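Local structure of putative fimbriae assembly chaperone (Salmonella typhimurium, 2CO7) at residues D133-T138 against P160-M165. The protein probably acts as a periplasmic chaperone that assists the folding and assembly of fimbrial subunits. Numbering follows the deposited sequence.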
# COMPACT_ATOMS: atom_id res chain seq x y z
N ASP B 133 -26.80 -0.98 -4.37
CA ASP B 133 -27.54 -1.95 -5.17
C ASP B 133 -28.04 -1.33 -6.49
O ASP B 133 -28.14 -2.02 -7.51
CB ASP B 133 -28.70 -2.52 -4.34
CG ASP B 133 -29.19 -3.88 -4.84
OD1 ASP B 133 -30.39 -3.98 -5.18
OD2 ASP B 133 -28.37 -4.82 -4.91
N ALA B 134 -28.31 -0.04 -6.49
CA ALA B 134 -28.74 0.67 -7.70
C ALA B 134 -27.61 1.06 -8.64
O ALA B 134 -27.85 1.61 -9.72
CB ALA B 134 -29.59 1.90 -7.33
N VAL B 135 -26.36 0.76 -8.25
CA VAL B 135 -25.23 0.93 -9.13
C VAL B 135 -24.99 -0.41 -9.84
O VAL B 135 -24.38 -1.31 -9.28
CB VAL B 135 -23.97 1.42 -8.37
CG1 VAL B 135 -22.72 1.56 -9.29
CG2 VAL B 135 -24.27 2.78 -7.71
N LYS B 136 -25.48 -0.51 -11.08
CA LYS B 136 -25.54 -1.82 -11.77
C LYS B 136 -24.35 -2.10 -12.65
O LYS B 136 -23.67 -1.20 -13.11
CB LYS B 136 -26.82 -1.92 -12.60
CG LYS B 136 -28.09 -1.60 -11.82
CD LYS B 136 -28.43 -2.61 -10.77
CE LYS B 136 -29.88 -2.43 -10.33
NZ LYS B 136 -30.20 -3.14 -9.06
N GLY B 137 -24.10 -3.39 -12.87
CA GLY B 137 -22.97 -3.81 -13.68
C GLY B 137 -21.63 -3.55 -13.00
O GLY B 137 -21.54 -3.48 -11.76
N THR B 138 -20.60 -3.43 -13.83
CA THR B 138 -19.22 -3.32 -13.35
C THR B 138 -18.54 -2.10 -13.99
O THR B 138 -19.01 -1.60 -15.03
CB THR B 138 -18.42 -4.58 -13.76
OG1 THR B 138 -18.32 -4.65 -15.19
CG2 THR B 138 -19.09 -5.83 -13.23
N PRO B 160 -17.25 9.88 -16.00
CA PRO B 160 -18.65 10.32 -15.78
C PRO B 160 -19.52 9.18 -15.19
O PRO B 160 -20.75 9.28 -15.18
CB PRO B 160 -19.11 10.64 -17.21
CG PRO B 160 -18.43 9.49 -18.02
CD PRO B 160 -17.05 9.34 -17.35
N THR B 161 -18.89 8.13 -14.68
CA THR B 161 -19.61 6.94 -14.21
C THR B 161 -19.66 6.90 -12.70
O THR B 161 -18.86 7.59 -12.06
CB THR B 161 -18.92 5.60 -14.71
OG1 THR B 161 -17.83 5.25 -13.88
CG2 THR B 161 -18.44 5.72 -16.16
N PRO B 162 -20.58 6.09 -12.12
CA PRO B 162 -20.64 5.87 -10.67
C PRO B 162 -19.55 5.01 -10.05
O PRO B 162 -19.63 4.76 -8.85
CB PRO B 162 -22.01 5.20 -10.46
CG PRO B 162 -22.33 4.58 -11.81
CD PRO B 162 -21.67 5.42 -12.85
N PHE B 163 -18.52 4.61 -10.82
CA PHE B 163 -17.54 3.64 -10.34
C PHE B 163 -16.20 4.24 -10.05
O PHE B 163 -15.78 5.15 -10.76
CB PHE B 163 -17.31 2.53 -11.38
CG PHE B 163 -18.53 1.70 -11.66
CD1 PHE B 163 -19.37 2.03 -12.74
CD2 PHE B 163 -18.90 0.66 -10.83
CE1 PHE B 163 -20.51 1.29 -13.00
CE2 PHE B 163 -20.04 -0.11 -11.09
CZ PHE B 163 -20.86 0.22 -12.18
N TYR B 164 -15.47 3.70 -9.06
CA TYR B 164 -14.03 3.89 -9.07
C TYR B 164 -13.43 3.19 -10.26
O TYR B 164 -13.72 2.02 -10.51
CB TYR B 164 -13.35 3.36 -7.79
CG TYR B 164 -13.74 4.20 -6.61
CD1 TYR B 164 -12.93 5.23 -6.16
CD2 TYR B 164 -14.97 3.98 -5.97
CE1 TYR B 164 -13.31 6.03 -5.09
CE2 TYR B 164 -15.36 4.78 -4.87
CZ TYR B 164 -14.54 5.79 -4.46
OH TYR B 164 -14.89 6.57 -3.38
N MET B 165 -12.52 3.89 -10.94
CA MET B 165 -11.89 3.39 -12.17
C MET B 165 -10.42 3.15 -11.85
O MET B 165 -9.63 4.09 -11.70
CB MET B 165 -12.07 4.40 -13.31
CG MET B 165 -13.48 4.42 -13.90
SD MET B 165 -13.77 2.90 -14.89
CE MET B 165 -15.53 3.05 -15.27
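Two torsions bring Val135 and Phe163 together: in Val135 the branch CG1 stands anti to the backbone N (chi1 178°), while in Phe163 the ring is swung beside its own backbone N with CG anti to the carbonyl carbon (chi1 -63°). The two side chains run alongside with opposite headings, and the valine methyl settles obliquely against the far end of the ring, CG1 lying 3.6 Å from Phe163 CE2. The same methyl also serves the neighbouring proline, since Val135 CG1 is 3.9 Å from Pro162 CB and about as far from CG of that ring. One methyl of Val135 thus touches two consecutive residues, Pro162 and Phe163.

The rest of the grip comes from main chain. Beyond the ring's tip, near its plane, the carbonyl oxygen of Lys136 approaches Phe163 CZ to 3.3 Å, a polar contact with the aromatic edge. Over one face, offset toward the rim, lies Thr138 C, 3.7 Å from CZ, so the chain of 133-138 curls from edge to face around a single phenylalanine. Pro139 and Val142 of the short helix 139-142, together with Arg131, also touch that side chain and help to bury it.

Each loop has its own internal ties. Phe163 N donates to Thr161 OG1 at 3.2 Å, an ST turn at the base of the ring. In the other loop Lys136 NZ bonds to Asp133 O at 2.8 Å from above the carbonyl plane.

Here the loop leaving strand 116-131 of the PapD-like N-terminal domain meets a loop of the C-terminal domain, a small contact, part apolar and part main chain against ring, where the chain passes from one domain to the next, consistent with the two-domain, immunoglobulin-like architecture of periplasmic pilus chaperones.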